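Local coordinates for uncharacterized protein (Staphylococcus aureus subsp. aureus Mu50, PDB 4EBG), which is of unknown function but is a secreted protein of a family with a cystatin-like fold, at residues Q33-V46 / Y83-V96. Sequence-based numbering, arbitrary orientation.
Sequences QEDSNTHVYKDGKV and YMKDHKADYEDENV
Y41 and Y83 make the tight end of this contact, a T-shaped pair in which the edge of Y83 points at the face of Y41, ring planes 73° apart. V46 suits its place because one methyl, CG1, can lie over a face of Y83, 4.0 Å from the ring centroid, while CG2 meets Y83 OH. H87 lies over the opposite face, held by its ND1-H to Y83 O. The Y41 hydroxyl meets M84 CG yet keeps a polar partner, a water bound also to M84 O. Strand 91-94 pairs antiparallel with 37-41 and forms one border of the five-stranded sheet, consistent with the cystatin-like fold, while helix 80-86 packs Y83 and M84 against the sheet face opposite helix 3-23. Buried N37 stacks its amide on the E94 carboxylate, 7° from parallel, and offers one backbone both acceptor and donor: OD1 takes V96 N (2.9 Å), ND2 gives to V96 O and to Y62 OH. The solvent-exposed side is looser and polar. Extended beside H39, E92 accepts from H39 NE2 on the anti side of OE2, 2.7 Å. With CG anti to the carbonyl carbon (chi1 -55°), D90 brings a carboxylate oxygen, OD2, to the turn N-H of D43, 2.8 Å from its N; K42 NZ reaches Y83 OH through water.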
loop_
_atom_site.group_PDB
_atom_site.type_symbol
_atom_site.label_atom_id
_atom_site.label_comp_id
_atom_site.label_asym_id
_atom_site.label_seq_id
_atom_site.Cartn_x
_atom_site.Cartn_y
_atom_site.Cartn_z
ATOM N N GLN B 33 -14.391 -3.199 11.921
ATOM C CA GLN B 33 -15.690 -2.607 11.615
ATOM C C GLN B 33 -16.241 -1.789 12.794
ATOM O O GLN B 33 -16.834 -0.739 12.604
ATOM C CB GLN B 33 -16.660 -3.696 11.178
ATOM C CG GLN B 33 -18.051 -3.190 10.846
ATOM C CD GLN B 33 -18.954 -4.319 10.356
ATOM O OE1 GLN B 33 -18.473 -5.359 9.980
ATOM N NE2 GLN B 33 -20.273 -4.075 10.322
ATOM N N GLU B 34 -16.089 -2.289 14.018
ATOM C CA GLU B 34 -16.677 -1.641 15.188
ATOM C C GLU B 34 -15.966 -0.336 15.580
ATOM O O GLU B 34 -16.470 0.402 16.371
ATOM C CB GLU B 34 -16.706 -2.570 16.394
ATOM C CG GLU B 34 -15.325 -2.887 16.982
ATOM C CD GLU B 34 -14.696 -4.178 16.458
ATOM O OE1 GLU B 34 -15.069 -4.619 15.312
ATOM O OE2 GLU B 34 -13.824 -4.751 17.205
ATOM N N ASP B 35 -14.838 -0.040 14.962
ATOM C CA ASP B 35 -14.122 1.217 15.130
ATOM C C ASP B 35 -14.177 2.073 13.861
ATOM O O ASP B 35 -13.422 3.056 13.720
ATOM C CB ASP B 35 -12.672 0.951 15.496
ATOM C CG ASP B 35 -12.503 0.293 16.846
ATOM O OD1 ASP B 35 -13.395 0.443 17.714
ATOM O OD2 ASP B 35 -11.470 -0.363 17.028
ATOM N N SER B 36 -15.047 1.697 12.922
ATOM C CA SER B 36 -15.092 2.309 11.603
ATOM C C SER B 36 -16.536 2.749 11.322
ATOM O O SER B 36 -17.452 2.479 12.136
ATOM C CB SER B 36 -14.605 1.317 10.574
ATOM O OG SER B 36 -13.265 0.888 10.848
ATOM N N ASN B 37 -16.735 3.390 10.183
ATOM C CA ASN B 37 -18.039 3.713 9.663
ATOM C C ASN B 37 -18.297 2.897 8.423
ATOM O O ASN B 37 -17.443 2.782 7.551
ATOM C CB ASN B 37 -18.127 5.195 9.378
ATOM C CG ASN B 37 -18.043 6.015 10.626
ATOM O OD1 ASN B 37 -18.436 5.547 11.714
ATOM N ND2 ASN B 37 -17.582 7.258 10.485
ATOM N N THR B 38 -19.481 2.274 8.300
ATOM C CA THR B 38 -19.887 1.469 7.188
ATOM C C THR B 38 -21.266 1.856 6.709
ATOM O O THR B 38 -22.197 1.990 7.525
ATOM C CB THR B 38 -19.880 -0.043 7.545
ATOM O OG1 THR B 38 -18.642 -0.374 8.156
ATOM C CG2 THR B 38 -20.144 -0.907 6.362
ATOM N N HIS B 39 -21.422 2.051 5.407
ATOM C CA HIS B 39 -22.704 2.278 4.781
ATOM C C HIS B 39 -22.851 1.393 3.559
ATOM O O HIS B 39 -21.906 1.254 2.771
ATOM C CB HIS B 39 -22.894 3.728 4.356
ATOM C CG HIS B 39 -23.024 4.680 5.506
ATOM N ND1 HIS B 39 -21.940 5.184 6.176
ATOM C CD2 HIS B 39 -24.123 5.203 6.114
ATOM C CE1 HIS B 39 -22.359 5.988 7.143
ATOM N NE2 HIS B 39 -23.675 6.048 7.103
ATOM N N VAL B 40 -24.019 0.781 3.373
ATOM C CA VAL B 40 -24.335 -0.039 2.218
ATOM C C VAL B 40 -25.382 0.671 1.369
ATOM O O VAL B 40 -26.356 1.245 1.906
ATOM C CB VAL B 40 -24.865 -1.433 2.633
ATOM C CG1 VAL B 40 -25.255 -2.276 1.433
ATOM C CG2 VAL B 40 -23.868 -2.132 3.536
ATOM N N TYR B 41 -25.194 0.610 0.045
ATOM C CA TYR B 41 -26.063 1.229 -0.926
ATOM C C TYR B 41 -26.451 0.228 -1.978
ATOM O O TYR B 41 -25.776 -0.766 -2.206
ATOM C CB TYR B 41 -25.396 2.447 -1.580
ATOM C CG TYR B 41 -24.945 3.449 -0.587
ATOM C CD1 TYR B 41 -25.825 4.449 -0.149
ATOM C CD2 TYR B 41 -23.665 3.412 -0.012
ATOM C CE1 TYR B 41 -25.435 5.399 0.849
ATOM C CE2 TYR B 41 -23.308 4.345 0.937
ATOM C CZ TYR B 41 -24.193 5.305 1.401
ATOM O OH TYR B 41 -23.793 6.183 2.380
ATOM N N LYS B 42 -27.497 0.598 -2.699
ATOM C CA LYS B 42 -27.963 -0.138 -3.883
ATOM C C LYS B 42 -28.079 -1.623 -3.596
ATOM O O LYS B 42 -27.658 -2.473 -4.356
ATOM C CB LYS B 42 -27.126 0.248 -5.127
ATOM C CG LYS B 42 -27.452 1.715 -5.595
ATOM C CD LYS B 42 -26.848 2.122 -6.901
ATOM C CE LYS B 42 -27.003 3.598 -7.169
ATOM N NZ LYS B 42 -26.493 3.951 -8.545
ATOM N N ASP B 43 -28.669 -1.892 -2.421
ATOM C CA ASP B 43 -28.970 -3.223 -1.906
ATOM C C ASP B 43 -27.770 -4.140 -1.935
ATOM O O ASP B 43 -27.895 -5.339 -2.164
ATOM C CB ASP B 43 -30.187 -3.834 -2.614
ATOM C CG ASP B 43 -30.855 -4.962 -1.810
ATOM O OD1 ASP B 43 -30.724 -5.112 -0.559
ATOM O OD2 ASP B 43 -31.573 -5.727 -2.450
ATOM N N GLY B 44 -26.612 -3.571 -1.604
ATOM C CA GLY B 44 -25.395 -4.327 -1.460
ATOM C C GLY B 44 -24.391 -4.169 -2.587
ATOM O O GLY B 44 -23.307 -4.718 -2.478
ATOM N N LYS B 45 -24.702 -3.416 -3.626
ATOM C CA LYS B 45 -23.828 -3.326 -4.777
ATOM C C LYS B 45 -22.634 -2.412 -4.471
ATOM O O LYS B 45 -21.563 -2.611 -5.022
ATOM C CB LYS B 45 -24.561 -2.823 -6.025
ATOM C CG LYS B 45 -25.478 -3.827 -6.647
ATOM C CD LYS B 45 -25.820 -3.449 -8.074
ATOM C CE LYS B 45 -26.589 -2.162 -8.164
ATOM N NZ LYS B 45 -27.553 -2.192 -9.316
ATOM N N VAL B 46 -22.847 -1.404 -3.626
ATOM C CA VAL B 46 -21.773 -0.451 -3.248
ATOM C C VAL B 46 -21.698 -0.360 -1.719
ATOM O O VAL B 46 -22.720 -0.175 -1.048
ATOM C CB VAL B 46 -21.993 0.988 -3.862
ATOM C CG1 VAL B 46 -20.937 1.989 -3.378
ATOM C CG2 VAL B 46 -22.075 0.860 -5.407
ATOM N N TYR B 83 -20.625 10.012 -2.825
ATOM C CA TYR B 83 -21.549 8.905 -2.948
ATOM C C TYR B 83 -22.482 8.898 -1.747
ATOM O O TYR B 83 -23.692 8.658 -1.861
ATOM C CB TYR B 83 -20.802 7.563 -3.081
ATOM C CG TYR B 83 -21.662 6.507 -3.685
ATOM C CD1 TYR B 83 -22.553 5.756 -2.914
ATOM C CD2 TYR B 83 -21.629 6.290 -5.044
ATOM C CE1 TYR B 83 -23.391 4.820 -3.490
ATOM C CE2 TYR B 83 -22.466 5.305 -5.630
ATOM C CZ TYR B 83 -23.364 4.600 -4.859
ATOM O OH TYR B 83 -24.220 3.680 -5.387
HETATM N N MSE B 84 -21.919 9.067 -0.556
HETATM C CA MSE B 84 -22.762 9.031 0.665
HETATM C C MSE B 84 -23.756 10.178 0.705
HETATM O O MSE B 84 -24.859 10.053 1.176
HETATM C CB MSE B 84 -21.889 9.057 1.910
HETATM C CG MSE B 84 -21.002 7.837 2.087
HETATM SE SE MSE B 84 -19.978 7.868 3.728
HETATM C CE MSE B 84 -18.785 9.172 3.261
ATOM N N LYS B 85 -23.332 11.315 0.214
ATOM C CA LYS B 85 -24.182 12.516 0.147
ATOM C C LYS B 85 -25.401 12.316 -0.723
ATOM O O LYS B 85 -26.492 12.798 -0.465
ATOM C CB LYS B 85 -23.312 13.713 -0.356
ATOM C CG LYS B 85 -24.127 14.958 -0.596
ATOM C CD LYS B 85 -23.237 16.127 -0.949
ATOM C CE LYS B 85 -22.477 15.986 -2.222
ATOM N NZ LYS B 85 -23.329 16.052 -3.437
ATOM N N ASP B 86 -25.139 11.628 -1.818
ATOM C CA ASP B 86 -26.064 11.567 -2.946
ATOM C C ASP B 86 -27.014 10.402 -2.912
ATOM O O ASP B 86 -27.933 10.366 -3.730
ATOM C CB ASP B 86 -25.296 11.541 -4.263
ATOM C CG ASP B 86 -24.673 12.847 -4.618
ATOM O OD1 ASP B 86 -24.839 13.836 -3.868
ATOM O OD2 ASP B 86 -23.974 12.885 -5.666
ATOM N N HIS B 87 -26.818 9.428 -2.001
ATOM C CA HIS B 87 -27.633 8.196 -1.998
ATOM C C HIS B 87 -28.160 7.890 -0.600
ATOM O O HIS B 87 -27.494 8.224 0.383
ATOM C CB HIS B 87 -26.796 7.003 -2.479
ATOM C CG HIS B 87 -26.247 7.137 -3.870
ATOM N ND1 HIS B 87 -25.061 7.776 -4.126
ATOM C CD2 HIS B 87 -26.732 6.756 -5.066
ATOM C CE1 HIS B 87 -24.835 7.775 -5.420
ATOM N NE2 HIS B 87 -25.825 7.149 -6.006
ATOM N N LYS B 88 -29.270 7.171 -0.551
ATOM C CA LYS B 88 -29.877 6.725 0.669
ATOM C C LYS B 88 -29.348 5.326 0.997
ATOM O O LYS B 88 -29.455 4.405 0.222
ATOM C CB LYS B 88 -31.412 6.683 0.557
ATOM C CG LYS B 88 -32.108 6.280 1.861
ATOM C CD LYS B 88 -33.625 6.464 1.791
ATOM C CE LYS B 88 -34.294 5.252 1.186
ATOM N NZ LYS B 88 -35.683 5.494 0.724
ATOM N N ALA B 89 -28.761 5.164 2.179
ATOM C CA ALA B 89 -28.179 3.912 2.606
ATOM C C ALA B 89 -29.259 2.916 2.964
ATOM O O ALA B 89 -30.311 3.256 3.501
ATOM C CB ALA B 89 -27.229 4.112 3.756
ATOM N N ASP B 90 -28.927 1.667 2.689
ATOM C CA ASP B 90 -29.705 0.538 3.168
ATOM C C ASP B 90 -29.292 0.007 4.551
ATOM O O ASP B 90 -29.989 -0.772 5.170
ATOM C CB ASP B 90 -29.546 -0.650 2.216
ATOM C CG ASP B 90 -29.893 -0.317 0.818
ATOM O OD1 ASP B 90 -31.046 0.108 0.582
ATOM O OD2 ASP B 90 -29.008 -0.451 -0.037
ATOM N N TYR B 91 -28.136 0.458 5.008
ATOM C CA TYR B 91 -27.518 -0.026 6.232
ATOM C C TYR B 91 -26.497 0.997 6.637
ATOM O O TYR B 91 -25.742 1.531 5.789
ATOM C CB TYR B 91 -26.823 -1.369 6.011
ATOM C CG TYR B 91 -25.949 -1.859 7.124
ATOM C CD1 TYR B 91 -24.608 -1.452 7.219
ATOM C CD2 TYR B 91 -26.417 -2.698 8.106
ATOM C CE1 TYR B 91 -23.769 -1.952 8.210
ATOM C CE2 TYR B 91 -25.563 -3.206 9.104
ATOM C CZ TYR B 91 -24.256 -2.799 9.148
ATOM O OH TYR B 91 -23.419 -3.281 10.099
ATOM N N GLU B 92 -26.400 1.248 7.941
ATOM C CA GLU B 92 -25.394 2.143 8.540
ATOM C C GLU B 92 -24.874 1.487 9.817
ATOM O O GLU B 92 -25.671 1.034 10.663
ATOM C CB GLU B 92 -26.010 3.516 8.887
ATOM C CG GLU B 92 -25.099 4.465 9.689
ATOM C CD GLU B 92 -25.700 5.846 9.862
ATOM O OE1 GLU B 92 -26.647 6.010 10.656
ATOM O OE2 GLU B 92 -25.183 6.805 9.247
ATOM N N ASP B 93 -23.553 1.514 10.009
ATOM C CA ASP B 93 -22.893 1.127 11.239
ATOM C C ASP B 93 -21.865 2.226 11.503
ATOM O O ASP B 93 -20.783 2.202 10.941
ATOM C CB ASP B 93 -22.262 -0.273 11.088
ATOM C CG ASP B 93 -21.625 -0.804 12.340
ATOM O OD1 ASP B 93 -21.636 -0.094 13.349
ATOM O OD2 ASP B 93 -21.111 -1.961 12.292
ATOM N N GLU B 94 -22.278 3.245 12.237
ATOM C CA GLU B 94 -21.511 4.468 12.429
ATOM C C GLU B 94 -20.923 4.481 13.811
ATOM O O GLU B 94 -21.640 4.703 14.793
ATOM C CB GLU B 94 -22.415 5.694 12.258
ATOM C CG GLU B 94 -21.710 7.005 12.164
ATOM C CD GLU B 94 -21.147 7.329 10.793
ATOM O OE1 GLU B 94 -21.155 6.462 9.894
ATOM O OE2 GLU B 94 -20.697 8.478 10.643
ATOM N N ASN B 95 -19.646 4.210 13.915
ATOM C CA ASN B 95 -18.972 4.159 15.181
ATOM C C ASN B 95 -18.060 5.341 15.487
ATOM O O ASN B 95 -17.596 5.478 16.619
ATOM C CB ASN B 95 -18.180 2.889 15.280
ATOM C CG ASN B 95 -19.063 1.690 15.215
ATOM O OD1 ASN B 95 -19.848 1.445 16.156
ATOM N ND2 ASN B 95 -19.003 0.951 14.114
ATOM N N VAL B 96 -17.854 6.221 14.491
ATOM C CA VAL B 96 -16.994 7.392 14.663
ATOM C C VAL B 96 -17.769 8.592 14.182
ATOM O O VAL B 96 -18.035 8.727 12.978
ATOM C CB VAL B 96 -15.668 7.239 13.925
ATOM C CG1 VAL B 96 -14.826 8.537 14.115
ATOM C CG2 VAL B 96 -14.919 5.991 14.396
HETATM O O HOH W 1 -18.801 0.110 10.792
HETATM O O HOH W 2 -25.590 8.040 2.930
HETATM O O HOH W 3 -23.845 3.191 -8.086
HETATM O O HOH W 4 -28.937 3.066 -2.105
#